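Local coordinates for adhesion G-protein coupled receptor G6 (Danio rerio, PDB 6V55) that binds calcium in its extracellular region and probably acts as an adhesion G-protein coupled receptor with a role in myelination, at residues 291-296 / 301-306; 161-166 / 268-273; 563-568 / 680-685. All coordinates share one frame; numbering follows the deposited sequence.

Contact 1 of 3, residues 291-296 / 301-306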
ATOM      1  N   ASP A 291      14.617 -32.081  -8.706  1.00 69.82           N
ATOM      2  CA  ASP A 291      14.221 -31.424  -7.469  1.00 68.55           C
ATOM      3  C   ASP A 291      14.409 -32.301  -6.238  1.00 65.45           C
ATOM      4  O   ASP A 291      14.165 -31.830  -5.126  1.00 63.52           O
ATOM      5  CB  ASP A 291      12.751 -30.988  -7.564  1.00 75.74           C
ATOM      6  CG  ASP A 291      12.479 -29.669  -6.857  1.00 83.50           C
ATOM      7  OD1 ASP A 291      13.371 -28.793  -6.863  1.00 86.60           O
ATOM      8  OD2 ASP A 291      11.371 -29.506  -6.293  1.00 86.16           O
ATOM      9  N   THR A 292      14.824 -33.562  -6.404  1.00 68.33           N
ATOM     10  CA  THR A 292      14.972 -34.491  -5.283  1.00 67.06           C
ATOM     11  C   THR A 292      16.214 -34.174  -4.457  1.00 67.20           C
ATOM     12  O   THR A 292      17.292 -33.904  -4.998  1.00 65.97           O
ATOM     13  CB  THR A 292      15.052 -35.939  -5.777  1.00 63.47           C
ATOM     14  OG1 THR A 292      15.831 -35.996  -6.981  1.00 64.56           O
ATOM     15  CG2 THR A 292      13.664 -36.519  -6.016  1.00 59.73           C
ATOM     16  N   VAL A 293      16.052 -34.231  -3.134  1.00 65.68           N
ATOM     17  CA  VAL A 293      17.092 -33.770  -2.223  1.00 64.31           C
ATOM     18  C   VAL A 293      18.202 -34.814  -2.132  1.00 58.87           C
ATOM     19  O   VAL A 293      17.941 -36.023  -2.076  1.00 54.34           O
ATOM     20  CB  VAL A 293      16.462 -33.462  -0.854  1.00 63.84           C
ATOM     21  CG1 VAL A 293      17.441 -32.777   0.078  1.00 64.05           C
ATOM     22  CG2 VAL A 293      15.231 -32.589  -1.049  1.00 63.87           C
ATOM     23  N   GLY A 294      19.451 -34.350  -2.164  1.00 54.25           N
ATOM     24  CA  GLY A 294      20.576 -35.248  -1.986  1.00 47.18           C
ATOM     25  C   GLY A 294      20.734 -35.646  -0.531  1.00 45.89           C
ATOM     26  O   GLY A 294      20.603 -34.829   0.377  1.00 49.94           O
ATOM     27  N   ASN A 295      21.038 -36.926  -0.316  1.00 45.04           N
ATOM     28  CA  ASN A 295      21.002 -37.544   1.009  1.00 39.91           C
ATOM     29  C   ASN A 295      22.140 -37.114   1.909  1.00 37.20           C
ATOM     30  O   ASN A 295      22.016 -37.196   3.130  1.00 39.64           O
ATOM     31  CB  ASN A 295      21.075 -39.062   0.894  1.00 43.15           C
ATOM     32  CG  ASN A 295      19.807 -39.707   1.310  1.00 49.91           C
ATOM     33  OD1 ASN A 295      18.839 -39.018   1.662  1.00 54.88           O
ATOM     34  ND2 ASN A 295      19.781 -41.032   1.284  1.00 47.57           N
ATOM     35  N   VAL A 296      23.276 -36.771   1.331  1.00 39.34           N
ATOM     36  CA  VAL A 296      24.421 -36.265   2.064  1.00 29.73           C
ATOM     37  C   VAL A 296      24.661 -34.816   1.714  1.00 39.88           C
ATOM     38  O   VAL A 296      24.717 -33.957   2.592  1.00 42.31           O
ATOM     39  CB  VAL A 296      25.674 -37.118   1.786  1.00 30.52           C
ATOM     40  CG1 VAL A 296      26.856 -36.573   2.554  1.00 30.80           C
ATOM     41  CG2 VAL A 296      25.401 -38.569   2.128  1.00 30.82           C
ATOM     42  N   HIS A 301      21.898 -23.878  -0.399  1.00 40.06           N
ATOM     43  CA  HIS A 301      22.958 -23.003   0.084  1.00 35.17           C
ATOM     44  C   HIS A 301      23.463 -23.376   1.469  1.00 30.87           C
ATOM     45  O   HIS A 301      24.643 -23.139   1.753  1.00 33.42           O
ATOM     46  CB  HIS A 301      22.469 -21.571   0.115  1.00 39.14           C
ATOM     47  CG  HIS A 301      22.428 -20.925  -1.223  1.00 41.23           C
ATOM     48  ND1 HIS A 301      23.550 -20.387  -1.819  1.00 41.55           N
ATOM     49  CD2 HIS A 301      21.399 -20.708  -2.077  1.00 40.98           C
ATOM     50  CE1 HIS A 301      23.214 -19.873  -2.988  1.00 41.04           C
ATOM     51  NE2 HIS A 301      21.915 -20.055  -3.170  1.00 41.34           N
ATOM     52  N   SER A 302      22.622 -24.020   2.294  1.00 25.54           N
ATOM     53  CA  SER A 302      23.032 -24.470   3.622  1.00 30.62           C
ATOM     54  C   SER A 302      24.095 -25.579   3.587  1.00 38.67           C
ATOM     55  O   SER A 302      24.774 -25.789   4.602  1.00 40.16           O
ATOM     56  CB  SER A 302      21.806 -24.958   4.403  1.00 30.57           C
ATOM     57  OG  SER A 302      21.074 -25.936   3.675  1.00 31.42           O
ATOM     58  N   TYR A 303      24.266 -26.270   2.444  1.00 39.55           N
ATOM     59  CA  TYR A 303      25.236 -27.351   2.270  1.00 35.74           C
ATOM     60  C   TYR A 303      26.604 -26.889   1.762  1.00 32.50           C
ATOM     61  O   TYR A 303      27.544 -27.690   1.781  1.00 28.62           O
ATOM     62  CB  TYR A 303      24.694 -28.394   1.279  1.00 27.64           C
ATOM     63  CG  TYR A 303      23.513 -29.235   1.744  1.00 28.57           C
ATOM     64  CD1 TYR A 303      22.212 -28.762   1.656  1.00 28.92           C
ATOM     65  CD2 TYR A 303      23.701 -30.527   2.229  1.00 31.96           C
ATOM     66  CE1 TYR A 303      21.126 -29.541   2.065  1.00 26.46           C
ATOM     67  CE2 TYR A 303      22.623 -31.315   2.647  1.00 29.69           C
ATOM     68  CZ  TYR A 303      21.344 -30.812   2.554  1.00 26.90           C
ATOM     69  OH  TYR A 303      20.295 -31.603   2.947  1.00 30.03           O
ATOM     70  N   TRP A 304      26.743 -25.634   1.308  1.00 34.44           N
ATOM     71  CA  TRP A 304      27.906 -25.193   0.536  1.00 34.58           C
ATOM     72  C   TRP A 304      28.462 -23.867   1.054  1.00 37.08           C
ATOM     73  O   TRP A 304      27.770 -23.088   1.714  1.00 39.59           O
ATOM     74  CB  TRP A 304      27.554 -25.010  -0.956  1.00 34.20           C
ATOM     75  CG  TRP A 304      27.152 -26.263  -1.683  1.00 33.48           C
ATOM     76  CD1 TRP A 304      25.891 -26.792  -1.798  1.00 33.71           C
ATOM     77  CD2 TRP A 304      28.018 -27.141  -2.404  1.00 30.06           C
ATOM     78  NE1 TRP A 304      25.923 -27.955  -2.541  1.00 29.82           N
ATOM     79  CE2 TRP A 304      27.218 -28.187  -2.928  1.00 30.08           C
ATOM     80  CE3 TRP A 304      29.392 -27.148  -2.656  1.00 29.62           C
ATOM     81  CZ2 TRP A 304      27.751 -29.219  -3.694  1.00 30.32           C
ATOM     82  CZ3 TRP A 304      29.925 -28.180  -3.404  1.00 30.71           C
ATOM     83  CH2 TRP A 304      29.105 -29.206  -3.912  1.00 31.51           C
ATOM     84  N   THR A 305      29.735 -23.610   0.734  1.00 38.84           N
ATOM     85  CA  THR A 305      30.305 -22.259   0.757  1.00 41.30           C
ATOM     86  C   THR A 305      30.713 -21.928  -0.671  1.00 48.63           C
ATOM     87  O   THR A 305      31.810 -22.283  -1.118  1.00 50.23           O
ATOM     88  CB  THR A 305      31.506 -22.125   1.689  1.00 37.12           C
ATOM     89  OG1 THR A 305      32.629 -22.833   1.144  1.00 44.40           O
ATOM     90  CG2 THR A 305      31.178 -22.665   3.040  1.00 28.83           C
ATOM     91  N   ILE A 306      29.823 -21.253  -1.381  1.00 50.96           N
ATOM     92  CA  ILE A 306      30.079 -20.756  -2.724  1.00 48.55           C
ATOM     93  C   ILE A 306      29.847 -19.252  -2.687  1.00 55.42           C
ATOM     94  O   ILE A 306      28.753 -18.807  -2.320  1.00 56.11           O
ATOM     95  CB  ILE A 306      29.169 -21.419  -3.770  1.00 43.21           C
ATOM     96  CG1 ILE A 306      29.414 -22.926  -3.820  1.00 42.27           C
ATOM     97  CG2 ILE A 306      29.394 -20.796  -5.138  1.00 43.68           C
ATOM     98  CD1 ILE A 306      28.259 -23.682  -4.428  1.00 40.89           C
TER
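Y303 lays one edge of its ring against the backbone oxygen of V296, and this approach is the closest of a small contact between two pieces of loop at the margin of the pentraxin-like beta sandwich. The meeting is a worked example of a side chain resting on main chain. Y303 CE2 stands 3.4 Å from V296 O, and Y303 CD2 is almost as near to it at 3.6 Å, so the oxygen faces the CD2-CE2 bond close to the ring plane. Ring C-H groups are weakly positive and a carbonyl oxygen is negative, which makes the edge a suitable neighbour without any classical hydrogen bond. The side chain of V296 itself starts out away from the tyrosine. Toward the phenol end the touch becomes looser: Y303 OH is 4.1 Å from G294 O, too long for a bond, and 4.2 Å from V293 CG1. Placing CG anti to the carbonyl carbon (chi1 -69°) swings the ring out from the 3-10 turn 301-303 to the 291-296 backbone. An alanine here would remove the whole ring and is likely to leave a gap beside the V296 carbonyl, whose oxygen would lose the ring edge packed against it.

In the second shell, main-chain bonds fix both partners: V296 pairs with L275 of strand 268-276, and Y303 with S135, and the tyrosine side chain also touches I138. D298, in the connection between the segments, braces both: its OD1 accepts from G294 N, and its backbone O accepts from W304 NE1. Within 301-306 the turn is closed by W304 N bonding to H301 O at 3.3 Å.

Contact 2 of 3, residues 161-166 / 268-273; sequences ETIFTL and GFIYNF
The backbones at I163 and I270 come no closer than 8.8 Å between CA atoms, and those at F164 and F273 stay 9.6 Å apart; no hydrogen bond joins them, because they belong to two different sheets stacked face to face. Each strand is irregular where it matters. I163 and F164 both lie opposite F177 of strand 173-180, forming a classic beta bulge at which the chain turns a corner. In the other strand N272 adopts a left-handed backbone conformation, and I270 and F273, three positions apart, both point into the interlayer space.

The bulge and the bend thus deliver two neighbouring pairs. F273 presents its edge to a face of F164 in an offset edge-to-face stack, with the planes at 71° and the ring centroids 5.3 Å apart. The F273 corner formed by CE2 and CZ does the touching: F273 CE2 lies 3.5 Å from F164 CD2, and F273 CZ lies 3.7 Å from F164 CG, so it bears on the root of the ring. F273, with CG anti to its backbone N (chi1 -169°), reaches across to make this approach. Beside them I163 CG2 meets I270 CD1 more loosely, at 4.4 Å.

V148 and L249 touch both phenylalanines. Such interlocking of aromatic and branched aliphatic groups between two antiparallel sheets is the hydrophobic interior of a concanavalin-type sandwich, the fold expected of the pentraxin family.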
ATOM      1  N   GLU A 161      41.559 -32.187 -16.636  1.00 77.09           N
ATOM      2  CA  GLU A 161      40.608 -31.278 -16.016  1.00 74.58           C
ATOM      3  C   GLU A 161      39.797 -32.064 -14.988  1.00 72.12           C
ATOM      4  O   GLU A 161      39.524 -33.250 -15.188  1.00 75.74           O
ATOM      5  CB  GLU A 161      39.705 -30.624 -17.076  1.00 76.44           C
ATOM      6  CG  GLU A 161      39.191 -31.536 -18.192  1.00 78.53           C
ATOM      7  CD  GLU A 161      38.580 -30.753 -19.368  1.00 86.89           C
ATOM      8  OE1 GLU A 161      38.486 -29.509 -19.292  1.00 91.21           O
ATOM      9  OE2 GLU A 161      38.166 -31.374 -20.368  1.00 89.73           O
ATOM     10  N   THR A 162      39.429 -31.410 -13.876  1.00 61.68           N
ATOM     11  CA  THR A 162      38.739 -32.071 -12.767  1.00 52.40           C
ATOM     12  C   THR A 162      37.326 -31.525 -12.576  1.00 43.54           C
ATOM     13  O   THR A 162      37.079 -30.337 -12.774  1.00 42.61           O
ATOM     14  CB  THR A 162      39.508 -31.903 -11.454  1.00 51.04           C
ATOM     15  OG1 THR A 162      39.532 -30.518 -11.086  1.00 47.33           O
ATOM     16  CG2 THR A 162      40.929 -32.406 -11.591  1.00 50.79           C
ATOM     17  N   ILE A 163      36.397 -32.393 -12.153  1.00 39.28           N
ATOM     18  CA  ILE A 163      34.991 -32.029 -12.019  1.00 40.59           C
ATOM     19  C   ILE A 163      34.533 -31.997 -10.561  1.00 43.51           C
ATOM     20  O   ILE A 163      33.875 -31.032 -10.144  1.00 45.38           O
ATOM     21  CB  ILE A 163      34.088 -32.948 -12.883  1.00 34.38           C
ATOM     22  CG1 ILE A 163      34.530 -32.825 -14.347  1.00 37.63           C
ATOM     23  CG2 ILE A 163      32.594 -32.607 -12.744  1.00 33.55           C
ATOM     24  CD1 ILE A 163      33.728 -33.627 -15.334  1.00 36.40           C
ATOM     25  N   PHE A 164      34.875 -33.008  -9.751  1.00 40.88           N
ATOM     26  CA  PHE A 164      34.809 -32.810  -8.298  1.00 39.37           C
ATOM     27  C   PHE A 164      35.957 -33.545  -7.620  1.00 37.50           C
ATOM     28  O   PHE A 164      36.570 -34.444  -8.205  1.00 42.20           O
ATOM     29  CB  PHE A 164      33.453 -33.215  -7.668  1.00 39.30           C
ATOM     30  CG  PHE A 164      33.051 -34.660  -7.870  1.00 43.85           C
ATOM     31  CD1 PHE A 164      33.381 -35.639  -6.928  1.00 42.35           C
ATOM     32  CD2 PHE A 164      32.260 -35.021  -8.962  1.00 47.05           C
ATOM     33  CE1 PHE A 164      32.984 -36.954  -7.107  1.00 42.70           C
ATOM     34  CE2 PHE A 164      31.831 -36.338  -9.132  1.00 46.33           C
ATOM     35  CZ  PHE A 164      32.213 -37.307  -8.223  1.00 43.57           C
ATOM     36  N   THR A 165      36.233 -33.158  -6.370  1.00 34.93           N
ATOM     37  CA  THR A 165      37.327 -33.745  -5.596  1.00 36.81           C
ATOM     38  C   THR A 165      36.939 -33.887  -4.128  1.00 38.47           C
ATOM     39  O   THR A 165      36.623 -32.897  -3.457  1.00 40.45           O
ATOM     40  CB  THR A 165      38.604 -32.909  -5.719  1.00 35.83           C
ATOM     41  OG1 THR A 165      39.010 -32.879  -7.087  1.00 36.16           O
ATOM     42  CG2 THR A 165      39.730 -33.508  -4.876  1.00 36.48           C
ATOM     43  N   LEU A 166      36.992 -35.122  -3.632  1.00 39.24           N
ATOM     44  CA  LEU A 166      36.863 -35.444  -2.212  1.00 39.90           C
ATOM     45  C   LEU A 166      38.248 -35.802  -1.673  1.00 46.94           C
ATOM     46  O   LEU A 166      38.815 -36.840  -2.036  1.00 48.38           O
ATOM     47  CB  LEU A 166      35.885 -36.596  -2.016  1.00 37.91           C
ATOM     48  CG  LEU A 166      35.721 -37.208  -0.625  1.00 38.35           C
ATOM     49  CD1 LEU A 166      35.422 -36.155   0.434  1.00 38.10           C
ATOM     50  CD2 LEU A 166      34.639 -38.277  -0.674  1.00 37.79           C
ATOM     51  N   GLY A 268      34.113 -23.896 -16.851  1.00 62.57           N
ATOM     52  CA  GLY A 268      32.698 -23.866 -17.223  1.00 63.18           C
ATOM     53  C   GLY A 268      31.773 -23.782 -16.013  1.00 63.18           C
ATOM     54  O   GLY A 268      32.154 -23.275 -14.958  1.00 61.94           O
ATOM     55  N   PHE A 269      30.555 -24.296 -16.229  1.00 63.18           N
ATOM     56  CA  PHE A 269      29.414 -24.224 -15.323  1.00 65.76           C
ATOM     57  C   PHE A 269      29.050 -25.605 -14.777  1.00 62.51           C
ATOM     58  O   PHE A 269      29.143 -26.608 -15.489  1.00 62.65           O
ATOM     59  CB  PHE A 269      28.166 -23.678 -16.038  1.00 72.45           C
ATOM     60  CG  PHE A 269      28.247 -22.254 -16.491  1.00 81.22           C
ATOM     61  CD1 PHE A 269      27.381 -21.819 -17.498  1.00 81.11           C
ATOM     62  CD2 PHE A 269      29.125 -21.345 -15.908  1.00 85.16           C
ATOM     63  CE1 PHE A 269      27.394 -20.518 -17.927  1.00 81.32           C
ATOM     64  CE2 PHE A 269      29.155 -20.032 -16.340  1.00 84.97           C
ATOM     65  CZ  PHE A 269      28.278 -19.615 -17.351  1.00 83.54           C
ATOM     66  N   ILE A 270      28.570 -25.646 -13.523  1.00 58.97           N
ATOM     67  CA  ILE A 270      27.946 -26.834 -12.938  1.00 50.17           C
ATOM     68  C   ILE A 270      26.640 -26.441 -12.244  1.00 42.96           C
ATOM     69  O   ILE A 270      26.415 -25.283 -11.876  1.00 43.61           O
ATOM     70  CB  ILE A 270      28.899 -27.581 -11.969  1.00 45.30           C
ATOM     71  CG1 ILE A 270      28.650 -29.100 -11.954  1.00 47.42           C
ATOM     72  CG2 ILE A 270      28.903 -26.951 -10.595  1.00 40.58           C
ATOM     73  CD1 ILE A 270      29.610 -29.890 -11.085  1.00 47.44           C
ATOM     74  N   TYR A 271      25.747 -27.424 -12.114  1.00 38.08           N
ATOM     75  CA  TYR A 271      24.396 -27.175 -11.624  1.00 36.48           C
ATOM     76  C   TYR A 271      23.875 -28.459 -11.005  1.00 31.58           C
ATOM     77  O   TYR A 271      24.134 -29.538 -11.538  1.00 35.11           O
ATOM     78  CB  TYR A 271      23.461 -26.698 -12.761  1.00 35.54           C
ATOM     79  CG  TYR A 271      21.984 -26.627 -12.414  1.00 34.62           C
ATOM     80  CD1 TYR A 271      21.042 -27.479 -13.024  1.00 36.33           C
ATOM     81  CD2 TYR A 271      21.533 -25.708 -11.484  1.00 31.73           C
ATOM     82  CE1 TYR A 271      19.668 -27.402 -12.689  1.00 37.49           C
ATOM     83  CE2 TYR A 271      20.189 -25.617 -11.141  1.00 34.01           C
ATOM     84  CZ  TYR A 271      19.253 -26.465 -11.738  1.00 38.78           C
ATOM     85  OH  TYR A 271      17.908 -26.371 -11.379  1.00 42.19           O
ATOM     86  N   ASN A 272      23.172 -28.320  -9.870  1.00 29.99           N
ATOM     87  CA  ASN A 272      22.399 -29.390  -9.209  1.00 33.86           C
ATOM     88  C   ASN A 272      23.267 -30.564  -8.723  1.00 37.95           C
ATOM     89  O   ASN A 272      22.903 -31.738  -8.863  1.00 38.65           O
ATOM     90  CB  ASN A 272      21.236 -29.874 -10.084  1.00 31.68           C
ATOM     91  CG  ASN A 272      20.027 -30.234  -9.257  1.00 30.78           C
ATOM     92  OD1 ASN A 272      19.940 -29.866  -8.080  1.00 33.36           O
ATOM     93  ND2 ASN A 272      19.097 -30.972  -9.849  1.00 29.96           N
ATOM     94  N   PHE A 273      24.402 -30.236  -8.093  1.00 36.18           N
ATOM     95  CA  PHE A 273      25.320 -31.251  -7.579  1.00 39.30           C
ATOM     96  C   PHE A 273      24.744 -31.866  -6.305  1.00 34.64           C
ATOM     97  O   PHE A 273      24.554 -31.172  -5.298  1.00 28.93           O
ATOM     98  CB  PHE A 273      26.700 -30.648  -7.306  1.00 42.89           C
ATOM     99  CG  PHE A 273      27.784 -31.675  -7.034  1.00 42.82           C
ATOM    100  CD1 PHE A 273      28.051 -32.119  -5.731  1.00 41.70           C
ATOM    101  CD2 PHE A 273      28.557 -32.156  -8.067  1.00 42.82           C
ATOM    102  CE1 PHE A 273      29.035 -33.053  -5.483  1.00 41.38           C
ATOM    103  CE2 PHE A 273      29.556 -33.088  -7.820  1.00 44.84           C
ATOM    104  CZ  PHE A 273      29.795 -33.534  -6.524  1.00 41.63           C
TER

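Contact 3 of 3, residues 563-568 / 680-685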
ATOM      1  N   THR A 563     -22.328  14.551  16.047  1.00 20.69           N
ATOM      2  CA  THR A 563     -20.904  14.432  15.857  1.00 22.80           C
ATOM      3  C   THR A 563     -20.407  15.138  14.613  1.00 23.93           C
ATOM      4  O   THR A 563     -19.187  15.294  14.479  1.00 27.57           O
ATOM      5  CB  THR A 563     -20.506  12.964  15.860  1.00 29.22           C
ATOM      6  OG1 THR A 563     -21.063  12.300  14.721  1.00 22.53           O
ATOM      7  CG2 THR A 563     -21.052  12.311  17.112  1.00 32.69           C
ATOM      8  N   ILE A 564     -21.294  15.544  13.695  1.00 23.74           N
ATOM      9  CA  ILE A 564     -20.905  16.575  12.735  1.00 17.39           C
ATOM     10  C   ILE A 564     -20.541  17.843  13.485  1.00 20.84           C
ATOM     11  O   ILE A 564     -19.427  18.351  13.338  1.00 30.14           O
ATOM     12  CB  ILE A 564     -22.010  16.817  11.693  1.00 12.55           C
ATOM     13  CG1 ILE A 564     -22.236  15.504  10.961  1.00 15.85           C
ATOM     14  CG2 ILE A 564     -21.567  17.850  10.712  1.00 13.02           C
ATOM     15  CD1 ILE A 564     -23.500  15.396  10.128  1.00 17.86           C
ATOM     16  N   ILE A 565     -21.399  18.254  14.425  1.00 17.51           N
ATOM     17  CA  ILE A 565     -21.212  19.505  15.169  1.00 16.44           C
ATOM     18  C   ILE A 565     -20.056  19.401  16.174  1.00 19.23           C
ATOM     19  O   ILE A 565     -19.317  20.374  16.378  1.00 25.94           O
ATOM     20  CB  ILE A 565     -22.544  19.901  15.845  1.00 11.63           C
ATOM     21  CG1 ILE A 565     -23.698  19.860  14.825  1.00 11.40           C
ATOM     22  CG2 ILE A 565     -22.462  21.283  16.452  1.00 12.70           C
ATOM     23  CD1 ILE A 565     -23.656  20.927  13.729  1.00 11.74           C
ATOM     24  N   SER A 566     -19.852  18.223  16.775  1.00 13.95           N
ATOM     25  CA  SER A 566     -18.695  18.003  17.647  1.00 17.25           C
ATOM     26  C   SER A 566     -17.375  18.078  16.885  1.00 25.05           C
ATOM     27  O   SER A 566     -16.386  18.609  17.411  1.00 26.32           O
ATOM     28  CB  SER A 566     -18.795  16.642  18.318  1.00 17.42           C
ATOM     29  OG  SER A 566     -17.695  16.402  19.184  1.00 19.69           O
ATOM     30  N   ASN A 567     -17.354  17.570  15.646  1.00 25.15           N
ATOM     31  CA  ASN A 567     -16.153  17.654  14.833  1.00 22.41           C
ATOM     32  C   ASN A 567     -15.899  19.068  14.334  1.00 25.55           C
ATOM     33  O   ASN A 567     -14.739  19.454  14.152  1.00 32.22           O
ATOM     34  CB  ASN A 567     -16.271  16.748  13.633  1.00 21.73           C
ATOM     35  CG  ASN A 567     -16.136  15.304  13.963  1.00 20.96           C
ATOM     36  OD1 ASN A 567     -15.859  14.935  15.101  1.00 26.96           O
ATOM     37  ND2 ASN A 567     -16.393  14.457  12.969  1.00 16.40           N
ATOM     38  N   VAL A 568     -16.948  19.864  14.086  1.00 22.07           N
ATOM     39  CA  VAL A 568     -16.664  21.256  13.737  1.00 16.98           C
ATOM     40  C   VAL A 568     -16.269  22.060  14.964  1.00 17.79           C
ATOM     41  O   VAL A 568     -15.668  23.118  14.815  1.00 28.19           O
ATOM     42  CB  VAL A 568     -17.796  21.993  12.986  1.00 14.39           C
ATOM     43  CG1 VAL A 568     -18.422  21.115  11.909  1.00 14.26           C
ATOM     44  CG2 VAL A 568     -18.843  22.581  13.904  1.00 15.30           C
ATOM     45  N   THR A 680     -15.579  26.001  23.080  1.00 32.65           N
ATOM     46  CA  THR A 680     -16.222  27.311  23.092  1.00 33.66           C
ATOM     47  C   THR A 680     -16.150  28.044  21.764  1.00 30.37           C
ATOM     48  O   THR A 680     -16.521  29.217  21.709  1.00 29.38           O
ATOM     49  CB  THR A 680     -15.620  28.206  24.180  1.00 36.47           C
ATOM     50  OG1 THR A 680     -14.382  28.766  23.715  1.00 38.45           O
ATOM     51  CG2 THR A 680     -15.393  27.431  25.475  1.00 37.79           C
ATOM     52  N   GLY A 681     -15.720  27.388  20.690  1.00 30.57           N
ATOM     53  CA  GLY A 681     -15.467  28.106  19.445  1.00 27.94           C
ATOM     54  C   GLY A 681     -16.705  28.479  18.649  1.00 28.03           C
ATOM     55  O   GLY A 681     -16.576  29.150  17.619  1.00 26.87           O
ATOM     56  N   LEU A 682     -17.881  28.019  19.057  1.00 31.10           N
ATOM     57  CA  LEU A 682     -19.122  28.407  18.407  1.00 29.67           C
ATOM     58  C   LEU A 682     -19.737  29.662  19.024  1.00 26.98           C
ATOM     59  O   LEU A 682     -20.777  30.128  18.538  1.00 27.53           O
ATOM     60  CB  LEU A 682     -20.137  27.243  18.457  1.00 25.56           C
ATOM     61  CG  LEU A 682     -19.812  25.866  17.831  1.00 19.99           C
ATOM     62  CD1 LEU A 682     -20.798  24.808  18.307  1.00 12.77           C
ATOM     63  CD2 LEU A 682     -19.815  25.929  16.307  1.00 13.67           C
ATOM     64  N   PHE A 683     -19.124  30.227  20.065  1.00 21.92           N
ATOM     65  CA  PHE A 683     -19.714  31.330  20.816  1.00 24.12           C
ATOM     66  C   PHE A 683     -18.813  32.562  20.806  1.00 26.37           C
ATOM     67  O   PHE A 683     -18.679  33.271  21.814  1.00 29.16           O
ATOM     68  CB  PHE A 683     -20.016  30.907  22.253  1.00 24.55           C
ATOM     69  CG  PHE A 683     -20.939  29.726  22.365  1.00 20.57           C
ATOM     70  CD1 PHE A 683     -20.423  28.436  22.484  1.00 16.73           C
ATOM     71  CD2 PHE A 683     -22.322  29.903  22.366  1.00 16.88           C
ATOM     72  CE1 PHE A 683     -21.263  27.345  22.597  1.00 13.56           C
ATOM     73  CE2 PHE A 683     -23.171  28.805  22.480  1.00 17.15           C
ATOM     74  CZ  PHE A 683     -22.633  27.523  22.593  1.00 14.23           C
ATOM     75  N   GLN A 684     -18.207  32.846  19.658  1.00 26.29           N
ATOM     76  CA  GLN A 684     -17.289  33.970  19.536  1.00 31.04           C
ATOM     77  C   GLN A 684     -18.035  35.301  19.513  1.00 31.36           C
ATOM     78  O   GLN A 684     -19.094  35.430  18.889  1.00 30.04           O
ATOM     79  CB  GLN A 684     -16.446  33.811  18.275  1.00 32.33           C
ATOM     80  CG  GLN A 684     -15.652  32.521  18.288  1.00 35.72           C
ATOM     81  CD  GLN A 684     -14.791  32.355  17.070  1.00 41.53           C
ATOM     82  OE1 GLN A 684     -14.252  33.326  16.551  1.00 46.09           O
ATOM     83  NE2 GLN A 684     -14.621  31.117  16.626  1.00 42.21           N
ATOM     84  N   ASP A 685     -17.474  36.286  20.213  1.00 32.18           N
ATOM     85  CA  ASP A 685     -18.074  37.609  20.375  1.00 32.33           C
ATOM     86  C   ASP A 685     -16.943  38.624  20.266  1.00 35.71           C
ATOM     87  O   ASP A 685     -16.066  38.671  21.139  1.00 36.71           O
ATOM     88  CB  ASP A 685     -18.786  37.719  21.725  1.00 30.92           C
ATOM     89  CG  ASP A 685     -19.813  38.846  21.785  1.00 33.52           C
ATOM     90  OD1 ASP A 685     -19.682  39.865  21.072  1.00 35.53           O
ATOM     91  OD2 ASP A 685     -20.765  38.718  22.588  1.00 34.46           O
TER
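The last turns of helix 555-568 receive L682, the third residue of a type I beta turn from T680 to F683, between I565 and V568. These two helix residues are three positions apart and therefore lie on one face, each offering a methyl group to one branch of the leucine. L682 CD1 lies 4.3 Å from I565 CG2, and the other fork, L682 CD2, lies 4.2 Å from V568 CG2. Both are ordinary van der Waals distances, and the contact is buried and wholly apolar. L682 has chi1 near -59° and chi2 near 166°, the staggered torsions that carry its fork out from the turn to straddle the two helix residues.

The setting is the GAIN fold expected of adhesion receptors, in which a helical subdomain packs against a beta sandwich; here the helix would belong to the first and the loop, between strands 671-677 and 697-701, to the second. V544 and L537 of helix 534-550 and V587 of helix 573-593 continue the apolar surround, V544 and V587 at I565 and L537 at V568, while L682 also touches M569, just past the helix end, and Q576.

The loop that presents the leucine is itself held in shape. F683 N bonds to T680 O at 3.2 Å, closing the turn, and just beyond it the Q684 side chain folds back so that NE2 donates to G681 O at 2.9 Å. That N-H points fairly straight at the oxygen (158°), which lies near the plane of the glutamine amide, while the donor is tilted somewhat from the carbonyl plane. Q684 NE2 also donates to E573 O, at the start of helix 573-593.

How the contacts relate
Contacts 1 and 2 share the pentraxin-like sandwich and touch directly, W304 CZ2 packing 3.6 Å from F273 CD1, with centres about 14 Å apart. Contact 2 is fully buried between sheets and joins side chain to side chain, aromatic and aliphatic; contact 1, partly buried at the sandwich margin, sets a ring edge against backbone carbonyl instead. Contact 3 lies on the opposite side of the chain's centre, its centre about 70 Å from contact 1 and 80 Å from contact 2. It too is buried and apolar, but uses aliphatic methyls alone and joins a helix to a loop. None of the three relies on a hydrogen bond across its segments.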